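Local coordinates for protein ATP phosphoribosyltransferase regulatory subunit (Lactococcus lactis, PDB 1Z7M) that is required for the first step of histidine biosynthesis and may allow histidine to feedback-regulate ATP phosphoribosyltransferase activity, at residues L170-T175 / K332-Q337; F177-A182 / K270-D275. All blocks are in the same frame, centred on the assembly; numbering follows the deposited sequence.

Interaction 1: residues L170-T175 / K332-Q337; sequences LGLNKT and KALERQ
Gly171 O is approached by two side chains of helix 327-338: the amide end of Gln337, and Leu334, whose CD2 lies 3.5 Å from it. The helix follows strand 320-326 and probably corresponds to the motif 3 helix, as in class II aminoacyl-tRNA synthetases; it packs here on the loop that leads from helix 152-169 into strand 175-181. Gln337 bridges the two. Its chain runs straight out, CG trans to N (chi1 -166°), and carries the amide to the backbone of Gly171 and Asn173, where polar groups of both residues lie close. The Asn173 amide stacks on it almost flat, the planes only 12° apart, with ND2 of Asn173 lying over CD of Gln337. An alanine here has no amide to lie against Asn173, whose own amide would probably be freer to turn, and the loop backbone is likely to lose this polar neighbour. Deeper in, the contact becomes apolar, flanked by Ile42 of helix 33-52 and Ile330. Leu172 and Leu334 meet at about a right angle, and CD2 of Leu172 rests 3.7 Å from CD2 of Leu334 and 3.9 Å from CB of Ala333.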
loop_
_atom_site.group_PDB
_atom_site.type_symbol
_atom_site.label_atom_id
_atom_site.label_comp_id
_atom_site.label_asym_id
_atom_site.label_seq_id
_atom_site.Cartn_x
_atom_site.Cartn_y
_atom_site.Cartn_z
ATOM N N LEU B 170 24.449 -28.462 15.048
ATOM C CA LEU B 170 23.514 -27.799 15.943
ATOM C C LEU B 170 23.767 -28.506 17.268
ATOM O O LEU B 170 23.751 -29.723 17.325
ATOM C CB LEU B 170 22.082 -28.065 15.481
ATOM C CG LEU B 170 21.837 -28.082 13.966
ATOM C CD1 LEU B 170 20.403 -28.463 13.708
ATOM C CD2 LEU B 170 22.166 -26.727 13.351
ATOM N N GLY B 171 24.004 -27.772 18.337
ATOM C CA GLY B 171 24.283 -28.451 19.589
ATOM C C GLY B 171 23.100 -29.122 20.255
ATOM O O GLY B 171 22.950 -29.033 21.473
ATOM N N LEU B 172 22.267 -29.806 19.478
ATOM C CA LEU B 172 21.090 -30.472 20.028
ATOM C C LEU B 172 21.373 -31.917 20.424
ATOM O O LEU B 172 21.823 -32.703 19.598
ATOM C CB LEU B 172 19.970 -30.425 19.001
ATOM C CG LEU B 172 19.533 -29.024 18.596
ATOM C CD1 LEU B 172 18.598 -29.124 17.420
ATOM C CD2 LEU B 172 18.845 -28.349 19.756
ATOM N N ASN B 173 21.084 -32.266 21.679
ATOM C CA ASN B 173 21.335 -33.616 22.199
ATOM C C ASN B 173 20.438 -34.726 21.664
ATOM O O ASN B 173 20.933 -35.682 21.077
ATOM C CB ASN B 173 21.252 -33.635 23.725
ATOM C CG ASN B 173 22.009 -32.496 24.365
ATOM O OD1 ASN B 173 23.102 -32.122 23.917
ATOM N ND2 ASN B 173 21.439 -31.942 25.439
ATOM N N LYS B 174 19.128 -34.623 21.867
ATOM C CA LYS B 174 18.210 -35.661 21.393
ATOM C C LYS B 174 17.386 -35.293 20.143
ATOM O O LYS B 174 16.348 -34.627 20.233
ATOM C CB LYS B 174 17.278 -36.065 22.533
ATOM C CG LYS B 174 16.346 -37.209 22.186
ATOM C CD LYS B 174 15.603 -37.686 23.415
ATOM C CE LYS B 174 16.591 -38.157 24.477
ATOM N NZ LYS B 174 15.919 -38.560 25.744
ATOM N N THR B 175 17.849 -35.748 18.981
ATOM C CA THR B 175 17.163 -35.458 17.720
ATOM C C THR B 175 16.954 -36.659 16.810
ATOM O O THR B 175 17.875 -37.435 16.554
ATOM C CB THR B 175 17.924 -34.409 16.857
ATOM O OG1 THR B 175 19.169 -34.960 16.399
ATOM C CG2 THR B 175 18.188 -33.144 17.649
ATOM N N LYS B 332 15.394 -21.945 20.059
ATOM C CA LYS B 332 14.415 -22.107 21.117
ATOM C C LYS B 332 14.640 -23.450 21.804
ATOM O O LYS B 332 14.411 -23.582 23.003
ATOM C CB LYS B 332 13.015 -22.057 20.525
ATOM C CG LYS B 332 11.884 -22.148 21.537
ATOM C CD LYS B 332 10.538 -21.983 20.828
ATOM C CE LYS B 332 10.484 -20.631 20.092
ATOM N NZ LYS B 332 9.746 -20.700 18.793
ATOM N N ALA B 333 15.093 -24.440 21.032
ATOM C CA ALA B 333 15.355 -25.781 21.553
ATOM C C ALA B 333 16.675 -25.829 22.304
ATOM O O ALA B 333 16.802 -26.546 23.291
ATOM C CB ALA B 333 15.365 -26.799 20.424
ATOM N N LEU B 334 17.656 -25.066 21.835
ATOM C CA LEU B 334 18.950 -25.033 22.496
ATOM C C LEU B 334 18.796 -24.414 23.868
ATOM O O LEU B 334 19.557 -24.714 24.777
ATOM C CB LEU B 334 19.952 -24.218 21.689
ATOM C CG LEU B 334 20.464 -24.857 20.405
ATOM C CD1 LEU B 334 21.092 -23.794 19.554
ATOM C CD2 LEU B 334 21.457 -25.954 20.712
ATOM N N GLU B 335 17.817 -23.537 24.025
ATOM C CA GLU B 335 17.610 -22.919 25.317
ATOM C C GLU B 335 16.912 -23.857 26.279
ATOM O O GLU B 335 17.392 -24.075 27.391
ATOM C CB GLU B 335 16.816 -21.638 25.168
ATOM C CG GLU B 335 17.677 -20.481 24.736
ATOM C CD GLU B 335 16.878 -19.219 24.574
ATOM O OE1 GLU B 335 16.073 -18.907 25.484
ATOM O OE2 GLU B 335 17.060 -18.538 23.540
ATOM N N ARG B 336 15.779 -24.415 25.863
ATOM C CA ARG B 336 15.056 -25.344 26.721
ATOM C C ARG B 336 16.029 -26.436 27.150
ATOM O O ARG B 336 16.124 -26.772 28.336
ATOM C CB ARG B 336 13.874 -25.968 25.975
ATOM C CG ARG B 336 12.745 -24.993 25.667
ATOM C CD ARG B 336 11.521 -25.732 25.140
ATOM N NE ARG B 336 10.991 -26.679 26.125
ATOM C CZ ARG B 336 10.041 -27.584 25.879
ATOM N NH1 ARG B 336 9.499 -27.684 24.669
ATOM N NH2 ARG B 336 9.631 -28.391 26.850
ATOM N N GLN B 337 16.766 -26.961 26.176
ATOM C CA GLN B 337 17.739 -28.022 26.408
ATOM C C GLN B 337 18.720 -27.688 27.535
ATOM O O GLN B 337 19.047 -28.538 28.370
ATOM C CB GLN B 337 18.512 -28.283 25.114
ATOM C CG GLN B 337 19.327 -29.560 25.093
ATOM C CD GLN B 337 20.103 -29.730 23.793
ATOM O OE1 GLN B 337 21.056 -29.004 23.526
ATOM N NE2 GLN B 337 19.685 -30.685 22.974
#

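Interaction 2: residues F177-A182 / K270-D275; sequences FEIGSA and KPIIID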
loop_
_atom_site.group_PDB
_atom_site.type_symbol
_atom_site.label_atom_id
_atom_site.label_comp_id
_atom_site.label_asym_id
_atom_site.label_seq_id
_atom_site.Cartn_x
_atom_site.Cartn_y
_atom_site.Cartn_z
ATOM N N PHE B 177 15.706 -38.143 13.005
ATOM C CA PHE B 177 15.611 -37.807 11.600
ATOM C C PHE B 177 14.622 -38.798 10.966
ATOM O O PHE B 177 14.713 -40.002 11.212
ATOM C CB PHE B 177 16.990 -37.941 10.981
ATOM C CG PHE B 177 17.075 -37.410 9.613
ATOM C CD1 PHE B 177 17.403 -36.084 9.394
ATOM C CD2 PHE B 177 16.832 -38.235 8.526
ATOM C CE1 PHE B 177 17.495 -35.580 8.104
ATOM C CE2 PHE B 177 16.918 -37.750 7.228
ATOM C CZ PHE B 177 17.252 -36.417 7.014
ATOM N N GLU B 178 13.676 -38.295 10.172
ATOM C CA GLU B 178 12.652 -39.138 9.530
ATOM C C GLU B 178 12.588 -38.995 8.021
ATOM O O GLU B 178 12.513 -37.883 7.507
ATOM C CB GLU B 178 11.257 -38.806 10.065
ATOM C CG GLU B 178 11.010 -39.147 11.522
ATOM C CD GLU B 178 9.682 -38.585 12.029
ATOM O OE1 GLU B 178 9.341 -38.826 13.208
ATOM O OE2 GLU B 178 8.979 -37.895 11.253
ATOM N N ILE B 179 12.593 -40.115 7.309
ATOM C CA ILE B 179 12.496 -40.066 5.859
ATOM C C ILE B 179 11.214 -40.723 5.378
ATOM O O ILE B 179 10.644 -41.582 6.051
ATOM C CB ILE B 179 13.676 -40.752 5.191
ATOM C CG1 ILE B 179 13.785 -42.196 5.671
ATOM C CG2 ILE B 179 14.935 -39.994 5.495
ATOM C CD1 ILE B 179 14.900 -42.962 4.994
ATOM N N GLY B 180 10.764 -40.310 4.203
ATOM C CA GLY B 180 9.539 -40.863 3.665
ATOM C C GLY B 180 9.483 -40.800 2.152
ATOM O O GLY B 180 10.451 -40.394 1.503
ATOM N N SER B 181 8.342 -41.200 1.598
ATOM C CA SER B 181 8.152 -41.205 0.157
ATOM C C SER B 181 6.779 -40.711 -0.301
ATOM O O SER B 181 5.751 -41.270 0.075
ATOM C CB SER B 181 8.376 -42.612 -0.367
ATOM O OG SER B 181 8.133 -42.668 -1.759
ATOM N N ALA B 182 6.774 -39.658 -1.116
ATOM C CA ALA B 182 5.536 -39.102 -1.629
ATOM C C ALA B 182 4.914 -40.157 -2.522
ATOM O O ALA B 182 3.699 -40.310 -2.580
ATOM C CB ALA B 182 5.819 -37.844 -2.430
ATOM N N LYS B 270 23.953 -41.668 11.389
ATOM C CA LYS B 270 22.919 -41.494 12.406
ATOM C C LYS B 270 21.768 -42.457 12.142
ATOM O O LYS B 270 21.429 -42.729 10.992
ATOM C CB LYS B 270 22.383 -40.069 12.377
ATOM C CG LYS B 270 21.286 -39.805 13.392
ATOM C CD LYS B 270 20.805 -38.364 13.322
ATOM C CE LYS B 270 19.885 -38.044 14.478
ATOM N NZ LYS B 270 20.596 -38.187 15.774
ATOM N N PRO B 271 21.144 -42.986 13.205
ATOM C CA PRO B 271 20.035 -43.911 12.963
ATOM C C PRO B 271 18.860 -43.193 12.310
ATOM O O PRO B 271 18.256 -42.287 12.894
ATOM C CB PRO B 271 19.711 -44.434 14.363
ATOM C CG PRO B 271 20.055 -43.271 15.250
ATOM C CD PRO B 271 21.360 -42.784 14.651
ATOM N N ILE B 272 18.554 -43.587 11.083
ATOM C CA ILE B 272 17.452 -42.987 10.348
ATOM C C ILE B 272 16.139 -43.664 10.720
ATOM O O ILE B 272 16.109 -44.831 11.112
ATOM C CB ILE B 272 17.664 -43.118 8.823
ATOM C CG1 ILE B 272 18.999 -42.495 8.434
ATOM C CG2 ILE B 272 16.528 -42.455 8.077
ATOM C CD1 ILE B 272 19.179 -41.103 8.954
ATOM N N ILE B 273 15.050 -42.923 10.598
ATOM C CA ILE B 273 13.746 -43.462 10.912
ATOM C C ILE B 273 12.841 -43.365 9.691
ATOM O O ILE B 273 12.762 -42.330 9.035
ATOM C CB ILE B 273 13.160 -42.720 12.094
ATOM C CG1 ILE B 273 13.995 -43.040 13.325
ATOM C CG2 ILE B 273 11.741 -43.118 12.309
ATOM C CD1 ILE B 273 13.707 -42.151 14.503
ATOM N N ILE B 274 12.179 -44.465 9.369
ATOM C CA ILE B 274 11.304 -44.478 8.217
ATOM C C ILE B 274 9.858 -44.269 8.643
ATOM O O ILE B 274 9.333 -45.003 9.486
ATOM C CB ILE B 274 11.454 -45.807 7.427
ATOM C CG1 ILE B 274 12.908 -45.965 6.960
ATOM C CG2 ILE B 274 10.492 -45.819 6.239
ATOM C CD1 ILE B 274 13.213 -47.225 6.159
ATOM N N ASP B 275 9.231 -43.238 8.080
ATOM C CA ASP B 275 7.841 -42.941 8.391
ATOM C C ASP B 275 7.004 -43.106 7.135
ATOM O O ASP B 275 7.033 -42.268 6.234
ATOM C CB ASP B 275 7.677 -41.514 8.911
ATOM C CG ASP B 275 6.347 -41.310 9.618
ATOM O OD1 ASP B 275 5.344 -41.936 9.198
ATOM O OD2 ASP B 275 6.301 -40.525 10.593
#
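Phe177 and Ile272 lie side by side and point the same way, CD2 of the ring 3.7 Å from CD1 of the isoleucine, on the face of the sheet that they share with Ile179 and Ile274. Ile179 crosses Ile272 at about a right angle. Its CG1 sits between the backbone N and the carbonyl carbon (chi1 57°), which brings CD1 of Ile179 to 3.5 Å from CG2 of Ile272. Ile274 meets the same branch obliquely. Helix 152-169 covers Phe177 and Ile179, while helix 250-267 packs on Ile272 and Ile274.

On the other face Glu178 and Ile273 cross at a slant. Asp275, just beyond the strand pairing, runs alongside Glu178 with the carboxylate planes 70° apart, OE2 of Glu178 being 3.8 Å from OD2 of Asp275. A basic side chain of another protein's chain forms a salt bridge with Glu178 and touches Asp275, probably easing the repulsion; OD1 of Asp275 takes the N-H of Gly277.

The backbones hold this register through Ile179, whose N bonds to Ile273 O at 2.8 Å and whose O receives Asp275 N at 3.0 Å, both nearly straight. The parallel strands are joined by a mostly helical insertion, and 272-274 is an outermost strand, within this chain, of the mixed sheet of the histidyl-tRNA synthetase-like core.

Both interactions fasten the same continuous piece of chain, the loop after helix 152-169 and the strand that follows it. Interaction 1 is partly buried at the periphery, where a loop meets a helix through a stacked amide pair and a few leucine methyls. Interaction 2, whose centre lies about 20 Å from that of interaction 1, is a buried pairing of strands, ordered by backbone hydrogen bonds and branched aliphatic packing, with acidic side chains turned to a partner protein. A weak hydrogen bond from NZ of Lys270 to O of Thr175 joins the two. Along the sequence, 177-182 and 270-275 are nested inside the loop that 170-175 and 332-337 close.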